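Local structure of HTH marR-type domain-containing protein (Streptococcus agalactiae serotype III, 7DVR) at residues 16-21 against 111-116. The protein senses heme and probably acts as a DNA-binding transcription regulator of the MarR family, working as a dimer. Numbering follows the deposited sequence.
With HEM (protoporphyrin IX containing Fe), chain B.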
ATOM      1  N   GLU A  16       0.061  -9.150   2.777  1.00 38.34           N
ATOM      2  CA  GLU A  16       0.986  -9.418   3.908  1.00 39.13           C
ATOM      3  C   GLU A  16       0.510 -10.655   4.687  1.00 40.83           C
ATOM      4  O   GLU A  16       1.302 -11.538   5.011  1.00 38.59           O
ATOM      5  CB  GLU A  16       0.991  -8.210   4.831  1.00 41.56           C
ATOM      6  CG  GLU A  16       2.130  -8.218   5.839  1.00 46.53           C
ATOM      7  CD  GLU A  16       2.221  -6.945   6.670  1.00 47.46           C
ATOM      8  OE1 GLU A  16       1.146  -6.318   6.904  1.00 50.19           O
ATOM      9  OE2 GLU A  16       3.322  -6.638   7.125  1.00 52.36           O
ATOM     10  N   LYS A  17      -0.793 -10.711   4.905  1.00 40.32           N
ATOM     11  CA  LYS A  17      -1.469 -11.831   5.639  1.00 44.87           C
ATOM     12  C   LYS A  17      -1.288 -13.140   4.866  1.00 41.11           C
ATOM     13  O   LYS A  17      -1.003 -14.176   5.480  1.00 41.48           O
ATOM     14  CB  LYS A  17      -2.949 -11.439   5.724  1.00 50.01           C
ATOM     15  CG  LYS A  17      -3.892 -12.405   6.431  1.00 59.40           C
ATOM     16  CD  LYS A  17      -5.331 -11.811   6.578  1.00 63.65           C
ATOM     17  CE  LYS A  17      -6.290 -12.651   7.408  1.00 71.12           C
ATOM     18  NZ  LYS A  17      -7.449 -11.872   7.932  1.00 74.38           N
ATOM     19  N   TYR A  18      -1.475 -13.096   3.557  1.00 40.28           N
ATOM     20  CA  TYR A  18      -1.332 -14.241   2.649  1.00 40.47           C
ATOM     21  C   TYR A  18       0.079 -14.810   2.678  1.00 36.31           C
ATOM     22  O   TYR A  18       0.335 -15.980   2.830  1.00 35.70           O
ATOM     23  CB  TYR A  18      -1.716 -13.789   1.247  1.00 43.21           C
ATOM     24  CG  TYR A  18      -1.725 -14.897   0.248  1.00 47.33           C
ATOM     25  CD1 TYR A  18      -2.716 -15.866   0.302  1.00 49.13           C
ATOM     26  CD2 TYR A  18      -0.799 -14.965  -0.778  1.00 48.06           C
ATOM     27  CE1 TYR A  18      -2.752 -16.902  -0.604  1.00 51.34           C
ATOM     28  CE2 TYR A  18      -0.812 -16.008  -1.678  1.00 50.73           C
ATOM     29  CZ  TYR A  18      -1.806 -16.963  -1.602  1.00 51.59           C
ATOM     30  OH  TYR A  18      -1.781 -17.996  -2.459  1.00 56.20           O
ATOM     31  N   LEU A  19       1.051 -13.907   2.536  1.00 34.34           N
ATOM     32  CA  LEU A  19       2.456 -14.305   2.510  1.00 35.00           C
ATOM     33  C   LEU A  19       2.881 -14.893   3.816  1.00 34.46           C
ATOM     34  O   LEU A  19       3.585 -15.869   3.818  1.00 37.53           O
ATOM     35  CB  LEU A  19       3.162 -12.982   2.234  1.00 39.19           C
ATOM     36  CG  LEU A  19       4.654 -12.963   2.029  1.00 45.85           C
ATOM     37  CD1 LEU A  19       5.120 -14.096   1.125  1.00 47.50           C
ATOM     38  CD2 LEU A  19       4.962 -11.589   1.446  1.00 47.96           C
ATOM     39  N   ASP A  20       2.433 -14.326   4.897  1.00 37.35           N
ATOM     40  CA  ASP A  20       2.711 -14.829   6.247  1.00 42.07           C
ATOM     41  C   ASP A  20       2.120 -16.225   6.439  1.00 42.48           C
ATOM     42  O   ASP A  20       2.830 -17.075   6.881  1.00 40.49           O
ATOM     43  CB  ASP A  20       2.172 -13.881   7.309  1.00 47.29           C
ATOM     44  CG  ASP A  20       3.116 -12.701   7.579  1.00 55.31           C
ATOM     45  OD1 ASP A  20       4.295 -12.765   7.156  1.00 58.28           O
ATOM     46  OD2 ASP A  20       2.672 -11.730   8.229  1.00 64.53           O
ATOM     47  N   ARG A  21       0.873 -16.415   6.071  1.00 42.33           N
ATOM     48  CA  ARG A  21       0.228 -17.748   6.162  1.00 46.59           C
ATOM     49  C   ARG A  21       0.921 -18.783   5.275  1.00 43.45           C
ATOM     50  O   ARG A  21       1.237 -19.832   5.812  1.00 43.16           O
ATOM     51  CB  ARG A  21      -1.261 -17.630   5.870  1.00 51.82           C
ATOM     52  CG  ARG A  21      -1.977 -16.807   6.931  1.00 59.63           C
ATOM     53  CD  ARG A  21      -3.488 -16.815   6.807  1.00 66.99           C
ATOM     54  NE  ARG A  21      -3.995 -18.085   7.311  1.00 75.93           N
ATOM     55  CZ  ARG A  21      -4.581 -18.276   8.494  1.00 79.08           C
ATOM     56  NH1 ARG A  21      -4.978 -19.490   8.834  1.00 82.25           N
ATOM     57  NH2 ARG A  21      -4.778 -17.266   9.326  1.00 81.24           N
ATOM     58  N   GLU A 111       8.797 -20.543  -5.725  1.00 46.10           N
ATOM     59  CA  GLU A 111       8.280 -21.064  -7.037  1.00 51.31           C
ATOM     60  C   GLU A 111       6.760 -21.270  -6.953  1.00 47.45           C
ATOM     61  O   GLU A 111       6.025 -20.703  -7.803  1.00 46.86           O
ATOM     62  CB  GLU A 111       8.983 -22.354  -7.482  1.00 57.88           C
ATOM     63  CG  GLU A 111      10.361 -22.111  -8.095  1.00 66.59           C
ATOM     64  CD  GLU A 111      11.517 -22.991  -7.626  1.00 75.19           C
ATOM     65  OE1 GLU A 111      11.295 -23.912  -6.796  1.00 83.84           O
ATOM     66  OE2 GLU A 111      12.665 -22.732  -8.075  1.00 86.21           O
ATOM     67  N   LYS A 112       6.293 -21.993  -5.927  1.00 48.33           N
ATOM     68  CA  LYS A 112       4.845 -22.249  -5.701  1.00 48.35           C
ATOM     69  C   LYS A 112       4.077 -20.952  -5.492  1.00 44.91           C
ATOM     70  O   LYS A 112       2.932 -20.801  -6.018  1.00 41.38           O
ATOM     71  CB  LYS A 112       4.655 -23.179  -4.507  1.00 51.52           C
ATOM     72  CG  LYS A 112       5.028 -24.611  -4.827  1.00 58.82           C
ATOM     73  CD  LYS A 112       4.987 -25.535  -3.623  1.00 65.37           C
ATOM     74  CE  LYS A 112       5.357 -26.978  -3.929  1.00 70.34           C
ATOM     75  NZ  LYS A 112       4.222 -27.730  -4.521  1.00 74.78           N
ATOM     76  N   LEU A 113       4.662 -20.034  -4.722  1.00 41.66           N
ATOM     77  CA  LEU A 113       3.995 -18.744  -4.437  1.00 42.32           C
ATOM     78  C   LEU A 113       3.692 -17.992  -5.733  1.00 40.57           C
ATOM     79  O   LEU A 113       2.579 -17.582  -5.902  1.00 39.94           O
ATOM     80  CB  LEU A 113       4.862 -17.904  -3.510  1.00 42.21           C
ATOM     81  CG  LEU A 113       4.446 -16.450  -3.294  1.00 44.01           C
ATOM     82  CD1 LEU A 113       3.189 -16.346  -2.450  1.00 44.24           C
ATOM     83  CD2 LEU A 113       5.548 -15.682  -2.580  1.00 44.00           C
ATOM     84  N   HIS A 114       4.707 -17.751  -6.538  1.00 43.09           N
ATOM     85  CA  HIS A 114       4.566 -17.098  -7.867  1.00 44.29           C
ATOM     86  C   HIS A 114       3.606 -17.875  -8.775  1.00 45.68           C
ATOM     87  O   HIS A 114       2.665 -17.221  -9.248  1.00 45.16           O
ATOM     88  CB  HIS A 114       5.933 -16.834  -8.478  1.00 44.49           C
ATOM     89  CG  HIS A 114       6.671 -15.738  -7.786  1.00 45.53           C
ATOM     90  ND1 HIS A 114       7.416 -15.962  -6.627  1.00 44.71           N
ATOM     91  CD2 HIS A 114       6.760 -14.406  -8.050  1.00 45.39           C
ATOM     92  CE1 HIS A 114       7.966 -14.815  -6.260  1.00 45.52           C
ATOM     93  NE2 HIS A 114       7.553 -13.879  -7.082  1.00 43.98           N
ATOM     94  N   SER A 115       3.750 -19.196  -8.950  1.00 47.70           N
ATOM     95  CA  SER A 115       2.746 -20.016  -9.702  1.00 50.28           C
ATOM     96  C   SER A 115       1.328 -19.660  -9.254  1.00 48.70           C
ATOM     97  O   SER A 115       0.480 -19.328 -10.103  1.00 52.69           O
ATOM     98  CB  SER A 115       2.953 -21.502  -9.569  1.00 52.39           C
ATOM     99  OG  SER A 115       4.274 -21.839  -9.852  1.00 55.58           O
ATOM    100  N   THR A 116       1.053 -19.743  -7.959  1.00 47.02           N
ATOM    101  CA  THR A 116      -0.269 -19.419  -7.390  1.00 46.04           C
ATOM    102  C   THR A 116      -0.687 -17.983  -7.650  1.00 45.53           C
ATOM    103  O   THR A 116      -1.810 -17.728  -8.057  1.00 43.87           O
ATOM    104  CB  THR A 116      -0.283 -19.651  -5.881  1.00 47.33           C
ATOM    105  OG1 THR A 116       0.290 -20.933  -5.615  1.00 50.31           O
ATOM    106  CG2 THR A 116      -1.691 -19.578  -5.349  1.00 49.56           C
TER
HETATM  107  CHA HEM B 201       9.786 -12.372  -9.635  1.00 59.00           C
HETATM  108  CHB HEM B 201      11.050 -12.545  -5.077  1.00 49.85           C
HETATM  109  CHC HEM B 201       6.480 -11.849  -3.907  1.00 47.42           C
HETATM  110  CHD HEM B 201       5.433 -10.904  -8.451  1.00 54.68           C
HETATM  111  C1A HEM B 201      10.472 -12.519  -8.487  1.00 59.66           C
HETATM  112  C2A HEM B 201      11.825 -12.834  -8.454  1.00 68.96           C
HETATM  113  C3A HEM B 201      12.177 -12.879  -7.168  1.00 63.69           C
HETATM  114  C4A HEM B 201      11.060 -12.573  -6.419  1.00 55.22           C
HETATM  115  CMA HEM B 201      13.552 -13.187  -6.654  1.00 69.90           C
HETATM  116  CAA HEM B 201      12.745 -13.094  -9.623  1.00 80.14           C
HETATM  117  CBA HEM B 201      12.769 -14.595  -9.966  1.00 94.95           C
HETATM  118  CGA HEM B 201      13.682 -14.897 -11.143  1.00106.92           C
HETATM  119  O1A HEM B 201      14.830 -14.399 -11.181  1.00118.06           O
HETATM  120  O2A HEM B 201      13.308 -15.647 -12.079  1.00114.77           O
HETATM  121  C1B HEM B 201       9.872 -12.381  -4.398  1.00 45.79           C
HETATM  122  C2B HEM B 201       9.837 -12.513  -3.010  1.00 50.74           C
HETATM  123  C3B HEM B 201       8.537 -12.340  -2.658  1.00 48.43           C
HETATM  124  C4B HEM B 201       7.816 -12.091  -3.888  1.00 43.08           C
HETATM  125  CMB HEM B 201      11.029 -12.780  -2.130  1.00 56.78           C
HETATM  126  CAB HEM B 201       7.930 -12.303  -1.344  1.00 53.51           C
HETATM  127  CBB HEM B 201       8.668 -12.325  -0.260  1.00 61.12           C
HETATM  128  C1C HEM B 201       5.809 -11.477  -5.031  1.00 47.90           C
HETATM  129  C2C HEM B 201       4.528 -10.980  -5.050  1.00 50.14           C
HETATM  130  C3C HEM B 201       4.229 -10.699  -6.354  1.00 51.75           C
HETATM  131  C4C HEM B 201       5.346 -11.046  -7.111  1.00 52.02           C
HETATM  132  CMC HEM B 201       3.682 -10.802  -3.831  1.00 53.70           C
HETATM  133  CAC HEM B 201       2.975 -10.225  -6.914  1.00 54.45           C
HETATM  134  CBC HEM B 201       1.850 -10.271  -6.210  1.00 54.28           C
HETATM  135  C1D HEM B 201       6.574 -11.255  -9.114  1.00 54.36           C
HETATM  136  C2D HEM B 201       6.612 -11.230 -10.553  1.00 60.39           C
HETATM  137  C3D HEM B 201       7.819 -11.650 -10.892  1.00 67.10           C
HETATM  138  C4D HEM B 201       8.501 -11.929  -9.646  1.00 57.44           C
HETATM  139  CMD HEM B 201       5.513 -10.841 -11.503  1.00 63.21           C
HETATM  140  CAD HEM B 201       8.343 -11.797 -12.295  1.00 80.99           C
HETATM  141  CBD HEM B 201       8.654 -13.269 -12.636  1.00 92.66           C
HETATM  142  CGD HEM B 201       9.289 -13.369 -14.008  1.00101.60           C
HETATM  143  O1D HEM B 201       8.567 -13.274 -15.026  1.00111.66           O
HETATM  144  O2D HEM B 201      10.526 -13.554 -14.139  1.00113.58           O
HETATM  145  NA  HEM B 201      10.016 -12.357  -7.234  1.00 53.22           N
HETATM  146  NB  HEM B 201       8.661 -12.143  -4.862  1.00 47.75           N
HETATM  147  NC  HEM B 201       6.270 -11.515  -6.279  1.00 48.96           N
HETATM  148  ND  HEM B 201       7.708 -11.683  -8.631  1.00 53.37           N
HETATM  149 FE   HEM B 201       8.141 -11.902  -6.857  1.00 47.07          FE
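T116 meets Y18 through its methyl, CG2, while its hydroxyl is turned back to its own helix, where K112 O takes two bonds: T116 OG1 at 2.7 Å and T116 N at 2.9 Å, from opposite faces of the carbonyl plane. In this MarR-type winged helix-turn-helix protein, segments 16-21 of helix 4-25 and 111-116 of helix 97-117 run roughly antiparallel (141°) and meet through side chains. With chi1 at -48° OG1 lies beside the backbone N and CG2 anti to it; threonine suits the place because one branch serves the helix and the other the neighbour. T116 OG1 also bonds to Y22 OH, a second tie to helix 4-25.

Tyrosine is long enough to bridge segment axes 12.2 Å apart: Y18 OH comes within 3.3 Å of T116 CG2, and the contact buries this hydroxyl, which has no modelled hydrogen-bond partner. The Y18 ring also packs by CE2 against L113 CD1, the two side chains lying alongside and pointing opposite ways. The other L113 methyl, CD2, meets CD1 of L19 at 4.1 Å, the leucines nearly perpendicular. L113 CD2 sits over the porphyrin near CHC, while L19 lies at its edge beside the vinyl group (CAB and CBB), so branched apolar chains fit this seam.

One residue along, H114 turns to the heme. Its ND1 is hydrogen-bonded to L110 O, which orients the imidazole and would make it a somewhat stronger donor. M1 N of the second subunit is the other axial ligand of the iron, which H114 NE2 binds at 2.1 Å.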